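Local atomic coordinates of endoribonuclease MazF3 (Mycobacterium tuberculosis, PDB entry 5UCT), a protein that acts as the toxin of a type II toxin-antitoxin system, an endoribonuclease that cleaves mRNA and 23S rRNA, mainly after the first two Us of UUCCU. Residues R2-K11 with V15-L27. Numbering follows the deposited sequence.
Sequences RPIHIAQLDK and VLILTREVVRPHL
Strands 3-8 and 15-17 run antiparallel but splayed, their short axes 132° apart, joined by V15 N to H5 O at 2.9 Å and I17 N to P3 O at 3.3 Å, while the return bond from H5 N to V15 O is weak and bent. Beyond H5 the chain of 2-11 curls over V15, whose CG1 touches both A7 CB and L9 CD2; L9 and V15 meet tip to tip, CD2 to CG1 3.7 Å. The V15 side chain also reaches V32 of the neighbouring strand 29-36. On the same face I17 turns its CG1, anti to the carbonyl carbon (chi1 -56°), to the edge of the H5 ring at ND1, and crosses the P3 ring at about a right angle, CG1 to CG 3.8 Å. This is the N-terminal beta hairpin of the SH3-like barrel of the PemK/MazF family, flanked by strands 73-79 and 29-36. From the 3-10 segment 24-25, the bent chain of R24 brings NH1 to within 3.3 Å of H5 CE1, guanidinium and imidazole planes nearly perpendicular. On the other face L16 CD1 packs on R2 CG at 3.6 Å, next to L88 of helix 85-96. R2 then folds back through two bends; I17 O lies in its guanidinium plane, at the edge, and takes a weak hydrogen bond from NH1, while NH2 hydrogen-bonds to F96 O of the second subunit.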
loop_
_atom_site.group_PDB
_atom_site.type_symbol
_atom_site.label_atom_id
_atom_site.label_comp_id
_atom_site.label_asym_id
_atom_site.label_seq_id
_atom_site.Cartn_x
_atom_site.Cartn_y
_atom_site.Cartn_z
ATOM N N ARG A 2 -1.279 -7.119 -14.311
ATOM C CA ARG A 2 -0.305 -6.869 -13.256
ATOM C C ARG A 2 1.075 -6.570 -13.845
ATOM O O ARG A 2 1.999 -7.372 -13.701
ATOM C CB ARG A 2 -0.233 -8.073 -12.316
ATOM C CG ARG A 2 0.440 -7.793 -10.990
ATOM C CD ARG A 2 -0.413 -6.885 -10.122
ATOM N NE ARG A 2 -1.584 -7.574 -9.593
ATOM C CZ ARG A 2 -2.499 -7.009 -8.813
ATOM N NH1 ARG A 2 -2.389 -5.733 -8.466
ATOM N NH2 ARG A 2 -3.531 -7.721 -8.380
ATOM N N PRO A 3 1.219 -5.419 -14.497
ATOM C CA PRO A 3 2.456 -5.121 -15.225
ATOM C C PRO A 3 3.579 -4.669 -14.298
ATOM O O PRO A 3 3.390 -4.427 -13.105
ATOM C CB PRO A 3 2.037 -3.994 -16.174
ATOM C CG PRO A 3 0.962 -3.287 -15.436
ATOM C CD PRO A 3 0.223 -4.341 -14.644
ATOM N N ILE A 4 4.768 -4.557 -14.889
ATOM C CA ILE A 4 5.987 -4.163 -14.189
ATOM C C ILE A 4 6.614 -3.015 -14.969
ATOM O O ILE A 4 7.158 -3.228 -16.060
ATOM C CB ILE A 4 6.982 -5.324 -14.056
ATOM C CG1 ILE A 4 6.319 -6.546 -13.423
ATOM C CG2 ILE A 4 8.203 -4.893 -13.256
ATOM C CD1 ILE A 4 7.277 -7.702 -13.194
ATOM N N HIS A 5 6.556 -1.811 -14.412
ATOM C CA HIS A 5 7.143 -0.627 -15.024
ATOM C C HIS A 5 8.414 -0.223 -14.288
ATOM O O HIS A 5 8.715 -0.707 -13.194
ATOM C CB HIS A 5 6.154 0.545 -15.019
ATOM C CG HIS A 5 4.931 0.314 -15.849
ATOM N ND1 HIS A 5 3.812 -0.327 -15.363
ATOM C CD2 HIS A 5 4.650 0.643 -17.131
ATOM C CE1 HIS A 5 2.895 -0.385 -16.311
ATOM N NE2 HIS A 5 3.379 0.195 -17.395
ATOM N N ILE A 6 9.165 0.672 -14.916
ATOM C CA ILE A 6 10.207 1.436 -14.240
ATOM C C ILE A 6 9.564 2.698 -13.687
ATOM O O ILE A 6 8.758 3.344 -14.367
ATOM C CB ILE A 6 11.366 1.769 -15.199
ATOM C CG1 ILE A 6 12.009 0.488 -15.730
ATOM C CG2 ILE A 6 12.410 2.633 -14.506
ATOM C CD1 ILE A 6 13.148 0.722 -16.702
ATOM N N ALA A 7 9.898 3.048 -12.449
ATOM C CA ALA A 7 9.303 4.211 -11.809
ATOM C C ALA A 7 10.381 5.041 -11.130
ATOM O O ALA A 7 11.430 4.525 -10.734
ATOM C CB ALA A 7 8.234 3.808 -10.786
ATOM N N GLN A 8 10.103 6.337 -10.994
ATOM C CA GLN A 8 11.008 7.274 -10.333
ATOM C C GLN A 8 10.579 7.404 -8.875
ATOM O O GLN A 8 9.698 8.202 -8.544
ATOM C CB GLN A 8 11.003 8.624 -11.040
ATOM C CG GLN A 8 12.033 9.604 -10.498
ATOM C CD GLN A 8 13.454 9.151 -10.762
ATOM O OE1 GLN A 8 13.742 8.555 -11.799
ATOM N NE2 GLN A 8 14.350 9.426 -9.822
ATOM N N LEU A 9 11.198 6.609 -8.006
ATOM C CA LEU A 9 10.997 6.743 -6.568
ATOM C C LEU A 9 12.026 7.719 -6.015
ATOM O O LEU A 9 12.167 8.833 -6.531
ATOM C CB LEU A 9 11.101 5.384 -5.874
ATOM C CG LEU A 9 9.853 4.494 -5.872
ATOM C CD1 LEU A 9 8.679 5.239 -5.265
ATOM C CD2 LEU A 9 9.505 3.987 -7.267
ATOM N N ASP A 10 12.750 7.323 -4.965
ATOM C CA ASP A 10 13.948 8.071 -4.602
ATOM C C ASP A 10 14.994 7.970 -5.704
ATOM O O ASP A 10 15.778 8.905 -5.911
ATOM C CB ASP A 10 14.511 7.573 -3.271
ATOM C CG ASP A 10 14.728 6.072 -3.253
ATOM O OD1 ASP A 10 14.328 5.399 -4.224
ATOM O OD2 ASP A 10 15.299 5.567 -2.263
ATOM N N LYS A 11 15.016 6.846 -6.415
ATOM C CA LYS A 11 15.760 6.699 -7.654
ATOM C C LYS A 11 15.012 5.708 -8.534
ATOM O O LYS A 11 14.017 5.107 -8.118
ATOM C CB LYS A 11 17.206 6.259 -7.400
ATOM C CG LYS A 11 17.374 5.216 -6.309
ATOM C CD LYS A 11 18.844 5.044 -5.957
ATOM C CE LYS A 11 19.042 4.043 -4.834
ATOM N NZ LYS A 11 20.471 3.931 -4.431
ATOM N N VAL A 15 9.071 -1.569 -10.466
ATOM C CA VAL A 15 7.945 -1.571 -9.538
ATOM C C VAL A 15 6.848 -2.496 -10.048
ATOM O O VAL A 15 6.722 -2.745 -11.251
ATOM C CB VAL A 15 7.379 -0.151 -9.315
ATOM C CG1 VAL A 15 8.417 0.745 -8.657
ATOM C CG2 VAL A 15 6.898 0.446 -10.629
ATOM N N LEU A 16 6.050 -3.005 -9.112
ATOM C CA LEU A 16 4.865 -3.796 -9.414
ATOM C C LEU A 16 3.640 -2.906 -9.262
ATOM O O LEU A 16 3.410 -2.345 -8.187
ATOM C CB LEU A 16 4.755 -5.004 -8.482
ATOM C CG LEU A 16 3.583 -5.966 -8.708
ATOM C CD1 LEU A 16 3.718 -6.714 -10.029
ATOM C CD2 LEU A 16 3.456 -6.946 -7.551
ATOM N N ILE A 17 2.857 -2.780 -10.329
ATOM C CA ILE A 17 1.656 -1.950 -10.287
ATOM C C ILE A 17 0.626 -2.634 -9.392
ATOM O O ILE A 17 0.009 -3.627 -9.786
ATOM C CB ILE A 17 1.091 -1.702 -11.689
ATOM C CG1 ILE A 17 2.152 -1.068 -12.593
ATOM C CG2 ILE A 17 -0.149 -0.835 -11.602
ATOM C CD1 ILE A 17 2.667 0.278 -12.114
ATOM N N LEU A 18 0.438 -2.105 -8.182
ATOM C CA LEU A 18 -0.546 -2.677 -7.272
ATOM C C LEU A 18 -1.958 -2.231 -7.621
ATOM O O LEU A 18 -2.903 -3.021 -7.510
ATOM C CB LEU A 18 -0.213 -2.305 -5.829
ATOM C CG LEU A 18 0.992 -3.019 -5.225
ATOM C CD1 LEU A 18 1.078 -2.730 -3.740
ATOM C CD2 LEU A 18 0.903 -4.516 -5.483
ATOM N N THR A 19 -2.120 -0.974 -8.034
ATOM C CA THR A 19 -3.426 -0.480 -8.446
ATOM C C THR A 19 -4.000 -1.357 -9.551
ATOM O O THR A 19 -3.287 -1.773 -10.470
ATOM C CB THR A 19 -3.321 0.969 -8.931
ATOM O OG1 THR A 19 -2.710 1.772 -7.914
ATOM C CG2 THR A 19 -4.700 1.529 -9.254
ATOM N N ARG A 20 -5.293 -1.654 -9.442
ATOM C CA ARG A 20 -5.971 -2.462 -10.446
ATOM C C ARG A 20 -5.879 -1.796 -11.813
ATOM O O ARG A 20 -6.082 -0.586 -11.942
ATOM C CB ARG A 20 -7.433 -2.665 -10.044
ATOM C CG ARG A 20 -8.188 -1.373 -9.747
ATOM C CD ARG A 20 -9.496 -1.615 -9.007
ATOM N NE ARG A 20 -10.265 -0.378 -8.859
ATOM C CZ ARG A 20 -10.030 0.545 -7.931
ATOM N NH1 ARG A 20 -9.046 0.378 -7.059
ATOM N NH2 ARG A 20 -10.778 1.637 -7.879
ATOM N N GLU A 21 -5.560 -2.591 -12.837
ATOM C CA GLU A 21 -5.501 -2.056 -14.193
ATOM C C GLU A 21 -6.870 -1.632 -14.709
ATOM O O GLU A 21 -6.945 -0.958 -15.743
ATOM C CB GLU A 21 -4.877 -3.081 -15.143
ATOM C CG GLU A 21 -4.345 -2.468 -16.433
ATOM C CD GLU A 21 -3.675 -3.480 -17.337
ATOM O OE1 GLU A 21 -3.433 -4.618 -16.886
ATOM O OE2 GLU A 21 -3.389 -3.133 -18.502
ATOM N N VAL A 22 -7.943 -2.002 -14.009
ATOM C CA VAL A 22 -9.287 -1.606 -14.418
ATOM C C VAL A 22 -9.428 -0.088 -14.411
ATOM O O VAL A 22 -10.018 0.497 -15.328
ATOM C CB VAL A 22 -10.328 -2.285 -13.507
ATOM C CG1 VAL A 22 -11.719 -1.744 -13.780
ATOM C CG2 VAL A 22 -10.285 -3.795 -13.694
ATOM N N VAL A 23 -8.873 0.573 -13.397
ATOM C CA VAL A 23 -9.062 2.005 -13.197
ATOM C C VAL A 23 -7.789 2.794 -13.491
ATOM O O VAL A 23 -7.758 4.014 -13.284
ATOM C CB VAL A 23 -9.583 2.293 -11.776
ATOM C CG1 VAL A 23 -8.446 2.245 -10.758
ATOM C CG2 VAL A 23 -10.338 3.619 -11.723
ATOM N N ARG A 24 -6.742 2.135 -13.994
ATOM C CA ARG A 24 -5.470 2.822 -14.221
ATOM C C ARG A 24 -5.574 4.010 -15.169
ATOM O O ARG A 24 -5.067 5.089 -14.818
ATOM C CB ARG A 24 -4.422 1.819 -14.709
ATOM C CG ARG A 24 -3.861 0.958 -13.601
ATOM C CD ARG A 24 -2.360 1.087 -13.488
ATOM N NE ARG A 24 -1.657 0.361 -14.540
ATOM C CZ ARG A 24 -1.005 0.942 -15.541
ATOM N NH1 ARG A 24 -0.391 0.200 -16.454
ATOM N NH2 ARG A 24 -0.956 2.265 -15.628
ATOM N N PRO A 25 -6.204 3.911 -16.356
ATOM C CA PRO A 25 -6.278 5.095 -17.224
ATOM C C PRO A 25 -7.257 6.143 -16.713
ATOM O O PRO A 25 -7.533 7.129 -17.406
ATOM C CB PRO A 25 -6.729 4.514 -18.569
ATOM C CG PRO A 25 -7.519 3.322 -18.200
ATOM C CD PRO A 25 -6.823 2.735 -17.000
ATOM N N HIS A 26 -7.786 5.948 -15.505
ATOM C CA HIS A 26 -8.745 6.875 -14.915
ATOM C C HIS A 26 -8.229 7.531 -13.640
ATOM O O HIS A 26 -9.013 8.174 -12.931
ATOM C CB HIS A 26 -10.070 6.160 -14.626
ATOM C CG HIS A 26 -10.695 5.536 -15.834
ATOM N ND1 HIS A 26 -10.337 4.289 -16.296
ATOM C CD2 HIS A 26 -11.647 5.993 -16.681
ATOM C CE1 HIS A 26 -11.045 4.000 -17.373
ATOM N NE2 HIS A 26 -11.847 5.018 -17.629
ATOM N N LEU A 27 -6.942 7.392 -13.325
ATOM C CA LEU A 27 -6.378 7.982 -12.120
ATOM C C LEU A 27 -5.055 8.659 -12.444
ATOM O O LEU A 27 -4.299 8.204 -13.307
ATOM C CB LEU A 27 -6.163 6.939 -11.018
ATOM C CG LEU A 27 -7.413 6.327 -10.395
ATOM C CD1 LEU A 27 -7.015 5.317 -9.338
ATOM C CD2 LEU A 27 -8.300 7.409 -9.800
#